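Local structure of Cag-Z (Helicobacter pylori, 1S2X) at residues L83-Y88 with F119-T123; M28-N32 with R129-L133. The protein is of unknown function but is encoded in the cag pathogenicity island, which specifies a type IV secretion system, and so probably serves that system. The protein carries 1 engineered substitution. All coordinates share one frame; numbering follows the deposited sequence.

Interaction 1 (L83-Y88 with F119-T123); sequences LVLASY and FNNFT
Phe119 reaches across from helix 105-135 and sets the edge of its ring against the backbone of helix 74-101. Its CG is anti to the backbone N (chi1 169°), which sends the ring out between the two helices. Val84 O lies in the ring plane, 3.5 Å from Phe119 CE2, and Ser87 CB also meets the edge, while Thr123 CG2 packs over one face, offset toward the rim. Val84 CG1 and Tyr88 CB add apolar contacts at CZ and CE2.

The ring of Phe122 meets Leu83 and Ser87. Leu83 CD1 approaches its CZ obliquely at 3.8 Å, and Ser87 OG sits at the ring edge, 3.2 Å from CE1. Val84 CG2 packs on Thr123 CB.

No hydrogen bond joins 83-88 to 119-123; the two hydroxyls turn back on their own turns. Ser87 OG donates to Leu83 O (3.0 Å) and Thr123 OG1 to Phe119 O (2.8 Å), each carbonyl also accepting the helical N-H from the opposite face of its plane.

Ile175 and Leu182 of helix 161-183 flank this buried layer, and Ile20 and Leu21 of helix 14-23 adjoin it. The axes of 83-88 and 119-123 approach to 10.4 Å at 157°, as in an antiparallel helical hairpin, here packed against helix 161-183 within the bundle.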
loop_
_atom_site.group_PDB
_atom_site.type_symbol
_atom_site.label_atom_id
_atom_site.label_comp_id
_atom_site.label_asym_id
_atom_site.label_seq_id
_atom_site.Cartn_x
_atom_site.Cartn_y
_atom_site.Cartn_z
ATOM N N LEU A 83 5.294 -8.303 -0.372
ATOM C CA LEU A 83 4.702 -8.379 -1.693
ATOM C C LEU A 83 5.643 -7.885 -2.776
ATOM O O LEU A 83 5.832 -8.515 -3.812
ATOM C CB LEU A 83 3.416 -7.525 -1.749
ATOM C CG LEU A 83 2.766 -7.511 -3.140
ATOM C CD1 LEU A 83 1.430 -8.231 -3.089
ATOM C CD2 LEU A 83 2.615 -6.091 -3.653
ATOM N N VAL A 84 6.230 -6.712 -2.541
ATOM C CA VAL A 84 7.143 -6.121 -3.512
ATOM C C VAL A 84 8.349 -7.027 -3.756
ATOM O O VAL A 84 8.754 -7.194 -4.910
ATOM C CB VAL A 84 7.620 -4.732 -3.065
ATOM C CG1 VAL A 84 8.782 -4.230 -3.919
ATOM C CG2 VAL A 84 6.444 -3.764 -3.119
ATOM N N LEU A 85 8.881 -7.577 -2.669
ATOM C CA LEU A 85 10.041 -8.452 -2.745
ATOM C C LEU A 85 9.704 -9.701 -3.557
ATOM O O LEU A 85 10.431 -10.062 -4.486
ATOM C CB LEU A 85 10.525 -8.805 -1.342
ATOM C CG LEU A 85 11.815 -9.628 -1.256
ATOM C CD1 LEU A 85 12.991 -8.870 -1.850
ATOM C CD2 LEU A 85 12.095 -10.020 0.185
ATOM N N ALA A 86 8.597 -10.325 -3.176
ATOM C CA ALA A 86 8.127 -11.563 -3.768
ATOM C C ALA A 86 7.857 -11.398 -5.270
ATOM O O ALA A 86 8.110 -12.360 -5.999
ATOM C CB ALA A 86 6.868 -12.094 -3.102
ATOM N N SER A 87 7.371 -10.238 -5.659
ATOM C CA SER A 87 7.077 -9.839 -7.026
ATOM C C SER A 87 8.382 -9.659 -7.806
ATOM O O SER A 87 8.497 -10.062 -8.962
ATOM C CB SER A 87 6.258 -8.545 -7.054
ATOM O OG SER A 87 4.908 -8.747 -6.672
ATOM N N TYR A 88 9.360 -9.048 -7.145
ATOM C CA TYR A 88 10.683 -8.806 -7.693
ATOM C C TYR A 88 11.421 -10.114 -7.991
ATOM O O TYR A 88 12.036 -10.260 -9.035
ATOM C CB TYR A 88 11.539 -8.005 -6.721
ATOM C CG TYR A 88 12.977 -7.819 -7.152
ATOM C CD1 TYR A 88 14.016 -8.403 -6.442
ATOM C CD2 TYR A 88 13.290 -7.048 -8.263
ATOM C CE1 TYR A 88 15.333 -8.237 -6.828
ATOM C CE2 TYR A 88 14.605 -6.877 -8.652
ATOM C CZ TYR A 88 15.619 -7.467 -7.934
ATOM O OH TYR A 88 16.925 -7.294 -8.331
ATOM N N PHE A 119 5.217 -5.600 -13.142
ATOM C CA PHE A 119 5.781 -5.463 -11.799
ATOM C C PHE A 119 5.470 -4.052 -11.297
ATOM O O PHE A 119 4.983 -3.856 -10.184
ATOM C CB PHE A 119 7.281 -5.742 -11.748
ATOM C CG PHE A 119 7.971 -5.357 -10.450
ATOM C CD1 PHE A 119 8.607 -4.133 -10.303
ATOM C CD2 PHE A 119 7.979 -6.217 -9.370
ATOM C CE1 PHE A 119 9.220 -3.768 -9.118
ATOM C CE2 PHE A 119 8.576 -5.860 -8.168
ATOM C CZ PHE A 119 9.187 -4.631 -8.037
ATOM N N ASN A 120 5.758 -3.065 -12.146
ATOM C CA ASN A 120 5.544 -1.690 -11.723
ATOM C C ASN A 120 4.076 -1.459 -11.347
ATOM O O ASN A 120 3.802 -0.783 -10.358
ATOM C CB ASN A 120 5.946 -0.689 -12.802
ATOM C CG ASN A 120 6.059 0.719 -12.236
ATOM O OD1 ASN A 120 6.592 0.899 -11.140
ATOM N ND2 ASN A 120 5.575 1.728 -12.950
ATOM N N ASN A 121 3.170 -2.011 -12.139
ATOM C CA ASN A 121 1.741 -1.767 -12.023
ATOM C C ASN A 121 1.068 -2.570 -10.931
ATOM O O ASN A 121 0.180 -2.083 -10.210
ATOM C CB ASN A 121 1.078 -2.059 -13.386
ATOM C CG ASN A 121 1.430 -0.915 -14.333
ATOM O OD1 ASN A 121 1.416 -1.068 -15.546
ATOM N ND2 ASN A 121 1.750 0.228 -13.739
ATOM N N PHE A 122 1.492 -3.828 -10.801
ATOM C CA PHE A 122 0.896 -4.654 -9.752
ATOM C C PHE A 122 1.307 -4.147 -8.375
ATOM O O PHE A 122 0.503 -4.096 -7.443
ATOM C CB PHE A 122 1.321 -6.094 -9.980
ATOM C CG PHE A 122 1.028 -7.058 -8.844
ATOM C CD1 PHE A 122 2.024 -7.430 -7.963
ATOM C CD2 PHE A 122 -0.235 -7.592 -8.663
ATOM C CE1 PHE A 122 1.761 -8.308 -6.929
ATOM C CE2 PHE A 122 -0.498 -8.482 -7.641
ATOM C CZ PHE A 122 0.508 -8.855 -6.770
ATOM N N THR A 123 2.577 -3.757 -8.218
ATOM C CA THR A 123 3.033 -3.339 -6.899
ATOM C C THR A 123 2.481 -1.958 -6.555
ATOM O O THR A 123 1.993 -1.775 -5.438
ATOM C CB THR A 123 4.565 -3.284 -6.749
ATOM O OG1 THR A 123 5.116 -2.445 -7.763
ATOM C CG2 THR A 123 5.169 -4.667 -6.930
#

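Interaction 2 (M28-N32 with R129-L133); sequences MRNAN and RISDL
Selenomethionine Met28 carries its terminal methyl onto helix 105-135, where CE meets the end of Ile130. Met28 CE lies 3.8 Å from Ile130 CG1; its modelled spacing to Ile130 CD1 is doubtfully short. Bends at chi2 (-53°) and chi3 (-72°) curl the Met28 side chain, and the two side chains meet at a slant. A looser contact joins the same methyl to Leu133 CD2.

Leu133 supplies the other apolar surface and divides its two branches between neighbouring residues. CD2 packs against Ala31 CB at 3.8 Å, whereas CD1 lies 3.8 Å from Asn32 ND2, a van der Waals approach of an amide nitrogen to a methyl. With CG anti to the backbone N (chi1 174°), the fork of Leu133 is held out toward the first turn of helix 31-43.

The charged group at the border is Arg129. Its guanidinium stands near Met28, with NH2 3.9 Å from CE in an oblique approach, and one of its faces is covered by Ile130 CD1, offset toward the rim. NE forms a salt bridge with Glu126, three residues earlier on the helix, which probably offsets much of the charge. No hydrogen bond joins 28-32 to 129-133.

A type II beta turn from Met28 to Ala31, closed by Ala31 N to Met28 O at 3.0 Å, leads the chain into helix 31-43; Asn30 holds the N-cap position, but its side chain makes no capping bond. Tyr76 and Tyr79 of helix 74-101 also touch Met28, while Phe164 of helix 161-183 packs on Ile130. The contact thus seats a helix-initiating turn on the side of a long helix, joining the N-terminal part of this all-helical fold to its bundle.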
loop_
_atom_site.group_PDB
_atom_site.type_symbol
_atom_site.label_atom_id
_atom_site.label_comp_id
_atom_site.label_asym_id
_atom_site.label_seq_id
_atom_site.Cartn_x
_atom_site.Cartn_y
_atom_site.Cartn_z
HETATM N N MSE A 28 -3.220 -9.035 5.577
HETATM C CA MSE A 28 -4.330 -8.211 5.144
HETATM C C MSE A 28 -5.678 -8.789 5.539
HETATM O O MSE A 28 -6.718 -8.182 5.285
HETATM C CB MSE A 28 -4.293 -8.048 3.610
HETATM C CG MSE A 28 -3.035 -7.291 3.191
HETATM SE SE MSE A 28 -2.912 -5.736 4.111
HETATM C CE MSE A 28 -4.233 -4.817 3.300
ATOM N N ARG A 29 -5.647 -9.969 6.156
ATOM C CA ARG A 29 -6.906 -10.629 6.489
ATOM C C ARG A 29 -7.799 -9.733 7.341
ATOM O O ARG A 29 -7.389 -9.317 8.421
ATOM C CB ARG A 29 -6.640 -11.951 7.216
ATOM C CG ARG A 29 -6.295 -13.092 6.258
ATOM C CD ARG A 29 -5.835 -14.329 7.019
ATOM N NE ARG A 29 -6.347 -15.546 6.390
ATOM C CZ ARG A 29 -6.908 -16.558 7.049
ATOM N NH1 ARG A 29 -7.354 -17.630 6.404
ATOM N NH2 ARG A 29 -7.003 -16.492 8.366
ATOM N N ASN A 30 -8.987 -9.451 6.828
ATOM C CA ASN A 30 -10.031 -8.728 7.528
ATOM C C ASN A 30 -9.721 -7.247 7.721
ATOM O O ASN A 30 -10.374 -6.593 8.539
ATOM C CB ASN A 30 -10.278 -9.382 8.899
ATOM C CG ASN A 30 -11.339 -10.463 8.787
ATOM O OD1 ASN A 30 -12.287 -10.493 9.573
ATOM N ND2 ASN A 30 -11.189 -11.349 7.807
ATOM N N ALA A 31 -8.750 -6.718 6.991
ATOM C CA ALA A 31 -8.349 -5.321 7.153
ATOM C C ALA A 31 -9.518 -4.355 7.018
ATOM O O ALA A 31 -9.673 -3.422 7.808
ATOM C CB ALA A 31 -7.289 -4.968 6.130
ATOM N N ASN A 32 -10.372 -4.527 6.009
ATOM C CA ASN A 32 -11.496 -3.587 5.912
ATOM C C ASN A 32 -12.492 -3.758 7.049
ATOM O O ASN A 32 -13.021 -2.754 7.531
ATOM C CB ASN A 32 -12.200 -3.726 4.552
ATOM C CG ASN A 32 -11.197 -3.515 3.424
ATOM O OD1 ASN A 32 -10.479 -4.449 3.057
ATOM N ND2 ASN A 32 -11.139 -2.294 2.900
ATOM N N ARG A 129 -3.735 0.887 -2.831
ATOM C CA ARG A 129 -4.888 0.337 -2.127
ATOM C C ARG A 129 -4.667 0.427 -0.622
ATOM O O ARG A 129 -5.521 0.820 0.171
ATOM C CB ARG A 129 -5.082 -1.093 -2.626
ATOM C CG ARG A 129 -6.082 -1.899 -1.814
ATOM C CD ARG A 129 -6.330 -3.247 -2.482
ATOM N NE ARG A 129 -5.422 -4.258 -1.939
ATOM C CZ ARG A 129 -5.649 -4.908 -0.803
ATOM N NH1 ARG A 129 -6.740 -4.661 -0.094
ATOM N NH2 ARG A 129 -4.781 -5.812 -0.379
ATOM N N ILE A 130 -3.460 0.031 -0.210
ATOM C CA ILE A 130 -3.109 0.057 1.202
ATOM C C ILE A 130 -3.050 1.512 1.664
ATOM O O ILE A 130 -3.481 1.792 2.783
ATOM C CB ILE A 130 -1.783 -0.636 1.521
ATOM C CG1 ILE A 130 -1.931 -2.118 1.905
ATOM C CG2 ILE A 130 -1.047 0.093 2.631
ATOM C CD1 ILE A 130 -2.800 -2.911 0.955
ATOM N N SER A 131 -2.526 2.382 0.796
ATOM C CA SER A 131 -2.484 3.794 1.153
ATOM C C SER A 131 -3.885 4.370 1.393
ATOM O O SER A 131 -4.109 5.077 2.381
ATOM C CB SER A 131 -1.790 4.611 0.069
ATOM O OG SER A 131 -1.742 5.963 0.496
ATOM N N ASP A 132 -4.825 4.070 0.512
ATOM C CA ASP A 132 -6.222 4.466 0.668
ATOM C C ASP A 132 -6.827 3.899 1.944
ATOM O O ASP A 132 -7.539 4.580 2.680
ATOM C CB ASP A 132 -7.029 3.995 -0.546
ATOM C CG ASP A 132 -6.816 4.826 -1.791
ATOM O OD1 ASP A 132 -7.251 4.388 -2.875
ATOM O OD2 ASP A 132 -6.226 5.920 -1.718
ATOM N N LEU A 133 -6.564 2.635 2.271
ATOM C CA LEU A 133 -7.103 2.093 3.512
ATOM C C LEU A 133 -6.560 2.816 4.737
ATOM O O LEU A 133 -7.284 3.108 5.686
ATOM C CB LEU A 133 -6.782 0.597 3.597
ATOM C CG LEU A 133 -7.134 -0.137 4.892
ATOM C CD1 LEU A 133 -8.634 -0.341 5.031
ATOM C CD2 LEU A 133 -6.396 -1.478 4.928
#

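Overall arrangement
Helix 105-135 is common to both contacts: interaction 1 uses residues 119-123, and interaction 2 uses 129-133, nearer its C-terminal end. The centres are about 17 Å apart, and the nearest atoms of the two groups remain about 7 Å from each other, so they do not touch. Interaction 1 pairs this helix with helix 74-101 in the buried interior; interaction 2, partly open to solvent, brings in the start of helix 31-43. Helices 74-101 and 161-183 border interaction 2 and also take part in or flank interaction 1, so both run past the two contacts. In sequence, 83-88 and 119-123 both fall between 28-32 and 129-133, making interaction 1 the shorter-range closure.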